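Local structure of lactaldehyde dehydrogenase (Escherichia coli, 2IMP) at residues A[24-29]-A[91-96]; A[55-60]-A[170-175]; A[186-191]-A[200-205]; A[350-355]-A[367-372]. The protein catalyses the irreversible NAD+-dependent oxidation of L-lactaldehyde to L-lactate and also oxidises glycolaldehyde and L-glyceraldehyde. All coordinates share one frame; numbering follows the deposited sequence.

Interaction 1: A[24-29]-A[91-96]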
loop_
_atom_site.group_PDB
_atom_site.type_symbol
_atom_site.label_atom_id
_atom_site.label_comp_id
_atom_site.label_asym_id
_atom_site.label_seq_id
_atom_site.Cartn_x
_atom_site.Cartn_y
_atom_site.Cartn_z
ATOM N N ILE A 24 0.279 -27.340 39.736
ATOM C CA ILE A 24 1.135 -27.976 38.752
ATOM C C ILE A 24 2.613 -27.651 39.021
ATOM O O ILE A 24 2.985 -26.480 39.126
ATOM C CB ILE A 24 0.779 -27.515 37.320
ATOM C CG1 ILE A 24 -0.667 -27.896 36.992
ATOM C CG2 ILE A 24 1.731 -28.145 36.318
ATOM C CD1 ILE A 24 -1.130 -27.436 35.617
ATOM N N ASP A 25 3.437 -28.681 39.162
ATOM C CA ASP A 25 4.849 -28.450 39.417
ATOM C C ASP A 25 5.648 -28.023 38.176
ATOM O O ASP A 25 5.515 -28.619 37.112
ATOM C CB ASP A 25 5.525 -29.707 39.991
ATOM C CG ASP A 25 5.087 -30.024 41.410
ATOM O OD1 ASP A 25 5.058 -29.108 42.258
ATOM O OD2 ASP A 25 4.787 -31.206 41.679
ATOM N N VAL A 26 6.446 -26.975 38.325
ATOM C CA VAL A 26 7.314 -26.540 37.246
ATOM C C VAL A 26 8.743 -27.042 37.533
ATOM O O VAL A 26 9.348 -26.684 38.544
ATOM C CB VAL A 26 7.311 -25.008 37.094
ATOM C CG1 VAL A 26 8.260 -24.597 35.980
ATOM C CG2 VAL A 26 5.897 -24.524 36.780
ATOM N N VAL A 27 9.247 -27.888 36.647
ATOM C CA VAL A 27 10.550 -28.496 36.826
ATOM C C VAL A 27 11.703 -27.956 35.963
ATOM O O VAL A 27 11.490 -27.475 34.852
ATOM C CB VAL A 27 10.445 -30.017 36.563
ATOM C CG1 VAL A 27 11.805 -30.649 36.612
ATOM C CG2 VAL A 27 9.522 -30.661 37.584
ATOM N N ASN A 28 12.915 -28.039 36.505
ATOM C CA ASN A 28 14.110 -27.651 35.772
ATOM C C ASN A 28 14.543 -28.838 34.887
ATOM O O ASN A 28 14.992 -29.859 35.394
ATOM C CB ASN A 28 15.240 -27.303 36.739
ATOM C CG ASN A 28 16.474 -26.782 36.029
ATOM O OD1 ASN A 28 16.847 -27.271 34.961
ATOM N ND2 ASN A 28 17.124 -25.790 36.626
ATOM N N PRO A 29 14.405 -28.709 33.563
ATOM C CA PRO A 29 14.771 -29.785 32.637
ATOM C C PRO A 29 16.217 -30.342 32.761
ATOM O O PRO A 29 16.508 -31.443 32.292
ATOM C CB PRO A 29 14.495 -29.161 31.276
ATOM C CG PRO A 29 14.864 -27.730 31.509
ATOM C CD PRO A 29 14.199 -27.445 32.835
ATOM N N VAL A 91 16.395 -19.776 31.245
ATOM C CA VAL A 91 17.417 -20.813 31.324
ATOM C C VAL A 91 16.961 -21.969 32.242
ATOM O O VAL A 91 16.963 -23.139 31.862
ATOM C CB VAL A 91 18.737 -20.252 31.910
ATOM C CG1 VAL A 91 19.731 -21.383 32.128
ATOM C CG2 VAL A 91 19.326 -19.201 30.978
ATOM N N GLU A 92 16.553 -21.583 33.446
ATOM C CA GLU A 92 16.092 -22.498 34.476
ATOM C C GLU A 92 14.893 -23.409 34.102
ATOM O O GLU A 92 14.932 -24.619 34.334
ATOM C CB GLU A 92 15.754 -21.686 35.726
ATOM C CG GLU A 92 15.165 -22.489 36.862
ATOM C CD GLU A 92 14.973 -21.648 38.103
ATOM O OE1 GLU A 92 14.350 -20.568 37.991
ATOM O OE2 GLU A 92 15.444 -22.064 39.186
ATOM N N GLU A 93 13.840 -22.829 33.533
ATOM C CA GLU A 93 12.669 -23.622 33.172
ATOM C C GLU A 93 12.643 -24.146 31.717
ATOM O O GLU A 93 12.069 -25.203 31.445
ATOM C CB GLU A 93 11.387 -22.826 33.459
ATOM C CG GLU A 93 11.137 -21.651 32.523
ATOM C CD GLU A 93 9.975 -20.769 32.972
ATOM O OE1 GLU A 93 9.015 -21.285 33.593
ATOM O OE2 GLU A 93 10.019 -19.555 32.688
ATOM N N GLY A 94 13.277 -23.410 30.806
ATOM C CA GLY A 94 13.294 -23.809 29.409
ATOM C C GLY A 94 14.490 -24.650 28.998
ATOM O O GLY A 94 14.473 -25.293 27.944
ATOM N N GLY A 95 15.537 -24.638 29.813
ATOM C CA GLY A 95 16.711 -25.424 29.499
ATOM C C GLY A 95 17.584 -24.899 28.373
ATOM O O GLY A 95 18.456 -25.617 27.880
ATOM N N LYS A 96 17.362 -23.664 27.939
ATOM C CA LYS A 96 18.207 -23.131 26.884
ATOM C C LYS A 96 19.493 -22.474 27.431
ATOM O O LYS A 96 19.515 -21.983 28.562
ATOM C CB LYS A 96 17.440 -22.129 26.013
ATOM C CG LYS A 96 16.989 -20.869 26.715
ATOM C CD LYS A 96 16.767 -19.747 25.699
ATOM C CE LYS A 96 15.741 -20.121 24.633
ATOM N NZ LYS A 96 15.724 -19.138 23.510
HETATM O O HOH W 1 17.649 -25.779 32.805
HETATM O O HOH W 2 17.024 -24.465 39.273
#

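Interaction 2: A[55-60]-A[170-175]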
loop_
_atom_site.group_PDB
_atom_site.type_symbol
_atom_site.label_atom_id
_atom_site.label_comp_id
_atom_site.label_asym_id
_atom_site.label_seq_id
_atom_site.Cartn_x
_atom_site.Cartn_y
_atom_site.Cartn_z
ATOM N N ARG A 55 -14.475 -5.680 29.531
ATOM C CA ARG A 55 -14.826 -4.418 30.171
ATOM C C ARG A 55 -13.846 -3.274 29.840
ATOM O O ARG A 55 -14.250 -2.124 29.699
ATOM C CB ARG A 55 -14.886 -4.569 31.701
ATOM C CG ARG A 55 -16.024 -5.439 32.244
ATOM C CD ARG A 55 -16.251 -5.171 33.738
ATOM N NE ARG A 55 -15.111 -5.543 34.578
ATOM C CZ ARG A 55 -14.839 -6.787 34.967
ATOM N NH1 ARG A 55 -15.624 -7.792 34.595
ATOM N NH2 ARG A 55 -13.787 -7.028 35.736
ATOM N N ALA A 56 -12.566 -3.608 29.712
ATOM C CA ALA A 56 -11.538 -2.607 29.435
ATOM C C ALA A 56 -11.326 -2.243 27.955
ATOM O O ALA A 56 -10.793 -1.176 27.649
ATOM C CB ALA A 56 -10.213 -3.069 30.017
ATOM N N GLN A 57 -11.748 -3.127 27.058
ATOM C CA GLN A 57 -11.524 -2.912 25.635
ATOM C C GLN A 57 -12.036 -1.578 25.013
ATOM O O GLN A 57 -11.284 -0.906 24.314
ATOM C CB GLN A 57 -12.047 -4.121 24.848
ATOM C CG GLN A 57 -11.505 -4.226 23.432
ATOM C CD GLN A 57 -12.224 -3.293 22.472
ATOM O OE1 GLN A 57 -13.412 -3.054 22.622
ATOM N NE2 GLN A 57 -11.510 -2.785 21.472
ATOM N N PRO A 58 -13.303 -1.194 25.257
ATOM C CA PRO A 58 -13.816 0.060 24.685
ATOM C C PRO A 58 -12.933 1.284 25.042
ATOM O O PRO A 58 -12.556 2.060 24.163
ATOM C CB PRO A 58 -15.216 0.165 25.283
ATOM C CG PRO A 58 -15.628 -1.280 25.389
ATOM C CD PRO A 58 -14.379 -1.934 25.946
ATOM N N GLU A 59 -12.635 1.445 26.330
ATOM C CA GLU A 59 -11.784 2.539 26.789
ATOM C C GLU A 59 -10.362 2.476 26.186
ATOM O O GLU A 59 -9.770 3.504 25.852
ATOM C CB GLU A 59 -11.636 2.509 28.308
ATOM C CG GLU A 59 -12.761 3.111 29.112
ATOM C CD GLU A 59 -12.454 3.067 30.608
ATOM O OE1 GLU A 59 -12.435 1.953 31.184
ATOM O OE2 GLU A 59 -12.215 4.145 31.200
ATOM N N TRP A 60 -9.828 1.260 26.089
ATOM C CA TRP A 60 -8.499 1.056 25.531
ATOM C C TRP A 60 -8.465 1.426 24.035
ATOM O O TRP A 60 -7.607 2.193 23.598
ATOM C CB TRP A 60 -8.055 -0.400 25.763
ATOM C CG TRP A 60 -6.666 -0.743 25.250
ATOM C CD1 TRP A 60 -6.358 -1.538 24.181
ATOM C CD2 TRP A 60 -5.417 -0.295 25.791
ATOM N NE1 TRP A 60 -4.993 -1.611 24.022
ATOM C CE2 TRP A 60 -4.392 -0.860 24.988
ATOM C CE3 TRP A 60 -5.060 0.528 26.863
ATOM C CZ2 TRP A 60 -3.031 -0.625 25.241
ATOM C CZ3 TRP A 60 -3.698 0.760 27.112
ATOM C CH2 TRP A 60 -2.707 0.183 26.298
ATOM N N GLY A 170 -5.524 -1.627 19.613
ATOM C CA GLY A 170 -6.726 -1.407 20.400
ATOM C C GLY A 170 -7.443 -2.620 20.973
ATOM O O GLY A 170 -8.552 -2.489 21.491
ATOM N N ASN A 171 -6.844 -3.797 20.856
ATOM C CA ASN A 171 -7.438 -5.006 21.421
ATOM C C ASN A 171 -6.950 -5.233 22.856
ATOM O O ASN A 171 -5.935 -4.675 23.253
ATOM C CB ASN A 171 -7.015 -6.266 20.644
ATOM C CG ASN A 171 -7.334 -6.196 19.167
ATOM O OD1 ASN A 171 -8.468 -6.495 18.760
ATOM N ND2 ASN A 171 -6.365 -5.806 18.355
ATOM N N THR A 172 -7.692 -6.019 23.623
ATOM C CA THR A 172 -7.229 -6.399 24.946
ATOM C C THR A 172 -6.845 -7.877 24.858
ATOM O O THR A 172 -7.242 -8.551 23.903
ATOM C CB THR A 172 -8.287 -6.168 26.054
ATOM O OG1 THR A 172 -9.515 -6.826 25.721
ATOM C CG2 THR A 172 -8.530 -4.684 26.233
ATOM N N ILE A 173 -6.080 -8.393 25.805
ATOM C CA ILE A 173 -5.680 -9.776 25.670
ATOM C C ILE A 173 -5.568 -10.584 26.971
ATOM O O ILE A 173 -5.328 -10.042 28.053
ATOM C CB ILE A 173 -4.316 -9.847 24.918
ATOM C CG1 ILE A 173 -4.050 -11.261 24.392
ATOM C CG2 ILE A 173 -3.189 -9.423 25.851
ATOM C CD1 ILE A 173 -2.744 -11.375 23.588
ATOM N N VAL A 174 -5.784 -11.882 26.820
ATOM C CA VAL A 174 -5.648 -12.847 27.888
ATOM C C VAL A 174 -4.653 -13.908 27.438
ATOM O O VAL A 174 -4.889 -14.620 26.458
ATOM C CB VAL A 174 -6.971 -13.568 28.229
ATOM C CG1 VAL A 174 -6.710 -14.612 29.317
ATOM C CG2 VAL A 174 -8.021 -12.571 28.698
ATOM N N ILE A 175 -3.534 -13.993 28.135
ATOM C CA ILE A 175 -2.513 -14.949 27.776
ATOM C C ILE A 175 -2.333 -16.136 28.739
ATOM O O ILE A 175 -2.433 -15.990 29.959
ATOM C CB ILE A 175 -1.149 -14.228 27.630
ATOM C CG1 ILE A 175 -1.136 -13.421 26.329
ATOM C CG2 ILE A 175 -0.005 -15.231 27.695
ATOM C CD1 ILE A 175 0.105 -12.611 26.131
#

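Interaction 3: A[186-191]-A[200-205]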
loop_
_atom_site.group_PDB
_atom_site.type_symbol
_atom_site.label_atom_id
_atom_site.label_comp_id
_atom_site.label_asym_id
_atom_site.label_seq_id
_atom_site.Cartn_x
_atom_site.Cartn_y
_atom_site.Cartn_z
ATOM N N ILE A 186 5.195 -14.876 34.353
ATOM C CA ILE A 186 4.845 -14.213 35.597
ATOM C C ILE A 186 5.675 -12.929 35.738
ATOM O O ILE A 186 5.176 -11.894 36.157
ATOM C CB ILE A 186 5.112 -15.128 36.830
ATOM C CG1 ILE A 186 4.012 -16.185 36.941
ATOM C CG2 ILE A 186 5.172 -14.287 38.117
ATOM C CD1 ILE A 186 2.643 -15.608 37.226
ATOM N N ALA A 187 6.949 -13.028 35.372
ATOM C CA ALA A 187 7.820 -11.869 35.417
ATOM C C ALA A 187 7.309 -10.777 34.443
ATOM O O ALA A 187 7.379 -9.582 34.730
ATOM C CB ALA A 187 9.247 -12.274 35.067
ATOM N N PHE A 188 6.787 -11.211 33.299
ATOM C CA PHE A 188 6.229 -10.263 32.342
ATOM C C PHE A 188 5.017 -9.542 32.952
ATOM O O PHE A 188 4.866 -8.329 32.809
ATOM C CB PHE A 188 5.813 -10.979 31.046
ATOM C CG PHE A 188 5.400 -10.038 29.939
ATOM C CD1 PHE A 188 4.174 -9.379 29.980
ATOM C CD2 PHE A 188 6.244 -9.811 28.857
ATOM C CE1 PHE A 188 3.798 -8.502 28.957
ATOM C CE2 PHE A 188 5.877 -8.937 27.832
ATOM C CZ PHE A 188 4.651 -8.285 27.881
ATOM N N ALA A 189 4.167 -10.307 33.636
ATOM C CA ALA A 189 2.991 -9.739 34.287
ATOM C C ALA A 189 3.353 -8.723 35.400
ATOM O O ALA A 189 2.684 -7.700 35.566
ATOM C CB ALA A 189 2.117 -10.857 34.862
ATOM N N LYS A 190 4.408 -9.026 36.156
ATOM C CA LYS A 190 4.850 -8.118 37.206
ATOM C C LYS A 190 5.246 -6.747 36.635
ATOM O O LYS A 190 4.973 -5.707 37.236
ATOM C CB LYS A 190 6.036 -8.715 37.969
ATOM C CG LYS A 190 5.693 -9.928 38.818
ATOM C CD LYS A 190 6.942 -10.467 39.518
ATOM C CE LYS A 190 6.623 -11.658 40.423
ATOM N NZ LYS A 190 7.841 -12.135 41.149
ATOM N N ILE A 191 5.893 -6.767 35.472
ATOM C CA ILE A 191 6.280 -5.528 34.807
ATOM C C ILE A 191 5.030 -4.730 34.379
ATOM O O ILE A 191 4.950 -3.518 34.576
ATOM C CB ILE A 191 7.178 -5.820 33.584
ATOM C CG1 ILE A 191 8.547 -6.311 34.075
ATOM C CG2 ILE A 191 7.320 -4.563 32.712
ATOM C CD1 ILE A 191 9.426 -6.896 32.996
ATOM N N GLY A 200 -7.269 -4.905 32.975
ATOM C CA GLY A 200 -7.998 -5.665 31.978
ATOM C C GLY A 200 -7.366 -5.750 30.601
ATOM O O GLY A 200 -7.680 -6.670 29.848
ATOM N N VAL A 201 -6.487 -4.809 30.260
ATOM C CA VAL A 201 -5.854 -4.833 28.943
ATOM C C VAL A 201 -4.932 -6.054 28.734
ATOM O O VAL A 201 -4.934 -6.671 27.664
ATOM C CB VAL A 201 -5.074 -3.525 28.678
ATOM C CG1 VAL A 201 -4.345 -3.600 27.334
ATOM C CG2 VAL A 201 -6.045 -2.352 28.683
ATOM N N PHE A 202 -4.151 -6.376 29.763
ATOM C CA PHE A 202 -3.276 -7.544 29.743
ATOM C C PHE A 202 -3.582 -8.474 30.926
ATOM O O PHE A 202 -3.475 -8.072 32.083
ATOM C CB PHE A 202 -1.791 -7.162 29.805
ATOM C CG PHE A 202 -0.858 -8.360 29.780
ATOM C CD1 PHE A 202 -0.414 -8.893 28.572
ATOM C CD2 PHE A 202 -0.431 -8.959 30.966
ATOM C CE1 PHE A 202 0.429 -10.018 28.541
ATOM C CE2 PHE A 202 0.411 -10.085 30.951
ATOM C CZ PHE A 202 0.848 -10.610 29.736
ATOM N N ASN A 203 -3.975 -9.700 30.615
ATOM C CA ASN A 203 -4.304 -10.682 31.632
ATOM C C ASN A 203 -3.499 -11.985 31.475
ATOM O O ASN A 203 -3.252 -12.440 30.354
ATOM C CB ASN A 203 -5.801 -11.011 31.565
ATOM C CG ASN A 203 -6.677 -9.777 31.615
ATOM O OD1 ASN A 203 -7.079 -9.325 32.692
ATOM N ND2 ASN A 203 -6.977 -9.216 30.446
ATOM N N LEU A 204 -3.085 -12.569 32.591
ATOM C CA LEU A 204 -2.340 -13.813 32.533
ATOM C C LEU A 204 -3.025 -14.946 33.299
ATOM O O LEU A 204 -3.202 -14.859 34.517
ATOM C CB LEU A 204 -0.922 -13.624 33.091
ATOM C CG LEU A 204 0.008 -14.846 32.961
ATOM C CD1 LEU A 204 0.579 -14.905 31.557
ATOM C CD2 LEU A 204 1.151 -14.755 33.962
ATOM N N VAL A 205 -3.448 -15.984 32.588
ATOM C CA VAL A 205 -4.062 -17.122 33.260
ATOM C C VAL A 205 -3.148 -18.357 33.205
ATOM O O VAL A 205 -2.414 -18.541 32.237
ATOM C CB VAL A 205 -5.462 -17.444 32.682
ATOM C CG1 VAL A 205 -6.416 -16.297 33.007
ATOM C CG2 VAL A 205 -5.383 -17.668 31.180
#

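Interaction 4: A[350-355]-A[367-372]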
loop_
_atom_site.group_PDB
_atom_site.type_symbol
_atom_site.label_atom_id
_atom_site.label_comp_id
_atom_site.label_asym_id
_atom_site.label_seq_id
_atom_site.Cartn_x
_atom_site.Cartn_y
_atom_site.Cartn_z
ATOM N N ARG A 350 21.730 -44.843 8.714
ATOM C CA ARG A 350 23.092 -45.045 9.181
ATOM C C ARG A 350 23.559 -43.997 10.226
ATOM O O ARG A 350 23.719 -42.818 9.907
ATOM C CB ARG A 350 24.041 -45.034 7.976
ATOM C CG ARG A 350 25.367 -45.747 8.199
ATOM C CD ARG A 350 26.224 -45.710 6.941
ATOM N NE ARG A 350 26.819 -44.395 6.715
ATOM C CZ ARG A 350 27.290 -43.978 5.543
ATOM N NH1 ARG A 350 27.230 -44.770 4.482
ATOM N NH2 ARG A 350 27.829 -42.772 5.432
ATOM N N VAL A 351 23.764 -44.439 11.465
ATOM C CA VAL A 351 24.210 -43.538 12.521
ATOM C C VAL A 351 25.697 -43.112 12.420
ATOM O O VAL A 351 26.600 -43.870 12.785
ATOM C CB VAL A 351 23.986 -44.157 13.915
ATOM C CG1 VAL A 351 24.493 -43.209 14.986
ATOM C CG2 VAL A 351 22.511 -44.448 14.123
ATOM N N ALA A 352 25.926 -41.901 11.922
ATOM C CA ALA A 352 27.275 -41.373 11.778
ATOM C C ALA A 352 27.797 -40.678 13.048
ATOM O O ALA A 352 28.975 -40.334 13.144
ATOM C CB ALA A 352 27.327 -40.407 10.606
ATOM N N PHE A 353 26.898 -40.486 14.009
ATOM C CA PHE A 353 27.231 -39.838 15.272
ATOM C C PHE A 353 26.035 -39.743 16.246
ATOM O O PHE A 353 24.911 -39.464 15.829
ATOM C CB PHE A 353 27.791 -38.435 15.010
ATOM C CG PHE A 353 28.379 -37.781 16.225
ATOM C CD1 PHE A 353 29.401 -38.404 16.937
ATOM C CD2 PHE A 353 27.902 -36.554 16.672
ATOM C CE1 PHE A 353 29.944 -37.815 18.079
ATOM C CE2 PHE A 353 28.435 -35.951 17.812
ATOM C CZ PHE A 353 29.458 -36.586 18.521
ATOM N N GLY A 354 26.296 -39.980 17.528
ATOM C CA GLY A 354 25.243 -39.925 18.525
ATOM C C GLY A 354 24.331 -41.129 18.418
ATOM O O GLY A 354 24.801 -42.264 18.387
ATOM N N GLY A 355 23.025 -40.884 18.372
ATOM C CA GLY A 355 22.066 -41.969 18.246
ATOM C C GLY A 355 21.792 -42.770 19.505
ATOM O O GLY A 355 21.148 -43.817 19.451
ATOM N N PRO A 367 23.930 -34.870 20.223
ATOM C CA PRO A 367 23.762 -34.418 18.846
ATOM C C PRO A 367 23.865 -35.684 17.974
ATOM O O PRO A 367 24.860 -36.409 18.026
ATOM C CB PRO A 367 24.942 -33.473 18.654
ATOM C CG PRO A 367 25.075 -32.856 20.004
ATOM C CD PRO A 367 24.937 -34.052 20.922
ATOM N N THR A 368 22.829 -35.944 17.193
ATOM C CA THR A 368 22.810 -37.133 16.365
ATOM C C THR A 368 22.779 -36.878 14.855
ATOM O O THR A 368 21.976 -36.091 14.358
ATOM C CB THR A 368 21.612 -38.015 16.748
ATOM O OG1 THR A 368 21.712 -38.363 18.134
ATOM C CG2 THR A 368 21.575 -39.277 15.903
ATOM N N LEU A 369 23.679 -37.546 14.145
ATOM C CA LEU A 369 23.761 -37.429 12.701
ATOM C C LEU A 369 23.382 -38.739 11.990
ATOM O O LEU A 369 24.031 -39.768 12.185
ATOM C CB LEU A 369 25.173 -37.016 12.288
ATOM C CG LEU A 369 25.429 -36.916 10.783
ATOM C CD1 LEU A 369 24.470 -35.913 10.163
ATOM C CD2 LEU A 369 26.870 -36.504 10.540
ATOM N N LEU A 370 22.327 -38.691 11.186
ATOM C CA LEU A 370 21.877 -39.870 10.465
ATOM C C LEU A 370 22.108 -39.796 8.948
ATOM O O LEU A 370 21.703 -38.835 8.292
ATOM C CB LEU A 370 20.393 -40.120 10.750
ATOM C CG LEU A 370 20.022 -40.269 12.230
ATOM C CD1 LEU A 370 18.523 -40.486 12.366
ATOM C CD2 LEU A 370 20.788 -41.433 12.839
ATOM N N LEU A 371 22.777 -40.811 8.410
ATOM C CA LEU A 371 23.050 -40.861 6.982
ATOM C C LEU A 371 22.256 -41.963 6.248
ATOM O O LEU A 371 21.512 -42.718 6.868
ATOM C CB LEU A 371 24.554 -41.043 6.743
ATOM C CG LEU A 371 25.491 -40.045 7.443
ATOM C CD1 LEU A 371 26.914 -40.224 6.909
ATOM C CD2 LEU A 371 25.020 -38.613 7.205
ATOM N N ASP A 372 22.423 -42.043 4.935
ATOM C CA ASP A 372 21.698 -43.030 4.146
ATOM C C ASP A 372 20.188 -43.057 4.448
ATOM O O ASP A 372 19.546 -44.107 4.411
ATOM C CB ASP A 372 22.287 -44.427 4.355
ATOM C CG ASP A 372 23.705 -44.537 3.840
ATOM O OD1 ASP A 372 23.974 -44.014 2.736
ATOM O OD2 ASP A 372 24.547 -45.151 4.530
#

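Interaction 1: A[24-29]-A[91-96]
At the end of the strand that carries Val26, Asn28 and Pro29 pass the C-terminal end of helix 83-94, the CA atoms of Asn28 and Glu93 5.0 Å apart. The strand is an outermost one of a four-stranded mixed sheet of the aldehyde dehydrogenase fold, which the contact joins to a helix end. Gly95 N bonds Val91 O to close the last turn, and Gly95 then has positive phi. No direct hydrogen bond spans the segments; two waters bridge the polar groups. Water 1 lies 2.7 Å from Asn28 OD1 and 2.9 Å from Val91 O, while water 2 accepts from Asn28 ND2 and donates to Glu92 OE2 (2.9 Å). With CG anti to the backbone N (chi1 -175°), Asn28 lays its amide against Glu92 O, 3.2 Å from CG. Asn28 OD1 also accepts a hydrogen bond from the backbone N of Ala30. The amide and the Glu92 carboxylate stand 86° apart. The Glu93 carboxylate binds the backbone N atoms of Asn183 and Asn184 and brushes Val26 CG1 only loosely. Pro29 packs on the helix end: CD sits 3.3 Å from Glu92 O, and CG rests 3.6 Å from Gly95 CA, where a beta carbon would collide with it.

Interaction 2: A[55-60]-A[170-175]
Helix 43-62 packs here against the start of strand 172-176, a strand of the six-stranded mixed sheet that contributes to the NAD+-binding part of the aldehyde dehydrogenase fold. The strand is entered through Gly170, which ends the preceding helix 155-168 in a Schellman motif and has positive phi. The axes of the segments, helix 55-60 and strand 172-175, approach to 8.7 Å and run at 141° to one another. One hydrogen bond ties the segments: Gln57 NE2 donates to Gly170 O at 3.0 Å, with the donor tilted 27° from the carbonyl plane. Gln57 reaches it because its chain, after leaving CB with CG opposite the backbone N, bends at chi2 (-80°); the same NE2 also bonds Glu61 OE1, so two acceptors hold the amide. A leucine in place of Gln57 would probably leave Gly170 O without this donor and Glu61 without its amide mate. Thr172 crosses Gln57 at about a right angle, its methyl CG2 lying 3.5 Å from Gln57 CA, while its hydroxyl turns back to Ala53 O and so binds the strand to the preceding turn of the same helix. The NE1 of Trp60 is bonded to Leu167 O of helix 155-168, and the ring also meets Trp71. Trp60 lays the pyrrole edge of its indole beside Gly170, whose C lies close to the ring plane and 3.6 Å from Trp60 CD1.

Interaction 3: A[186-191]-A[200-205]
Leu204 and Phe202, two residues apart on strand 202-204, both direct their side chains at helix 183-195 and have the most surface buried by it; Phe188 answers from the helix. The two phenyl rings meet obliquely, with centroids 5.1 Å apart and planes at 36°. Phe188 CE1 lies over one face of the Phe202 ring, displaced toward its rim, and the closest approach is Phe188 CD1 to Phe202 CZ at 3.6 Å. In both, the first torsion is close to 180° (-172° in Phe188, -180° in Phe202), which brings the rings together between helix and strand. Strand 172-176, helix 183-195 and strand 202-204 form a beta-alpha-beta unit, in which the two strands are parallel neighbours and the helix is the crossover packed on one face of their sheet. Phe202 also touches Ile173 and Ile175 of the neighbouring strand, and Met163 of helix 155-168 meets both phenylalanines. With an alanine in place of Phe202, the Phe188 ring is likely to lose its aromatic partner and a gap to open between helix and strand. Ala189 lies next to this pair, its CB 4.3 Å from Phe202 CE2. Leu204 uses a single branch, CD2, which Ile186 CD1 meets at 3.7 Å with the two side chains at about a right angle, and which Ala189 CB approaches at 4.1 Å.

Interaction 4: A[350-355]-A[367-372]
Ala352 and Phe353 both face Leu369, a classic beta bulge at the point where the chain turns a corner at Ala352. Ala352 N gives Leu369 O a bond of 2.9 Å, whereas Phe353 N reaches the same oxygen only weakly. Leu369 N in turn donates to Phe353 O (2.8 Å). Before the bulge, Arg350 and Leu371 form an antiparallel hydrogen-bonded pair. Strands 350-353 and 368-371 thus form a hairpin-like antiparallel pair at the border of the eight-stranded mixed sheet, where strand 368-371 goes on to pair in parallel with strand 388-394. Arg350 bends at chi3 (75°) and brings NH1 to Asp372 OD2, a salt bridge of 2.7 Å. The carboxylate oxygen sits over a face of the guanidinium and the two planes are 90° apart, so this is not the coplanar, two-pronged pairing. Arg350 NH2 also lies close to Leu371 CD1, at a tight 3.1 Å. Ala352 CB packs against Leu371 CG and Leu369 CD2, and those leucines in turn touch helix 298-310. On the face of the sheet opposite Arg350 and Leu371, Val351 and Leu370 lie side by side, Val351 CG2 to Leu370 CD2 at 3.7 Å. Past the corner Gly355 N donates to Thr368 OG1 (2.9 Å), a hydroxyl also bonded to Pro366 O, while the Phe353 ring brings CD2 to 3.3 Å from Pro367 O.

How the interactions relate
Interactions 2 and 3 are neighbours, their centres about 13 Å apart: strands 172-176 and 202-204 lie side by side, with Ile175 N 2.7 Å from Asn203 O and Ile173 N 2.8 Å from Val201 O, and helices 43-62 and 183-195 pack onto them. The strands lead toward the cofactor, Leu204 being about 4 Å from Pro177 of the NAD+ site, between side chains. Interaction 1, about 7 Å from interaction 3 between nearest atoms, approaches the same site: the Val26 side chain is about 7 Å from that of Glu179. Interaction 4 lies across the chain's centre from interactions 2 and 3, its centre about 43 Å from that of interaction 3, and away from the annotated sites.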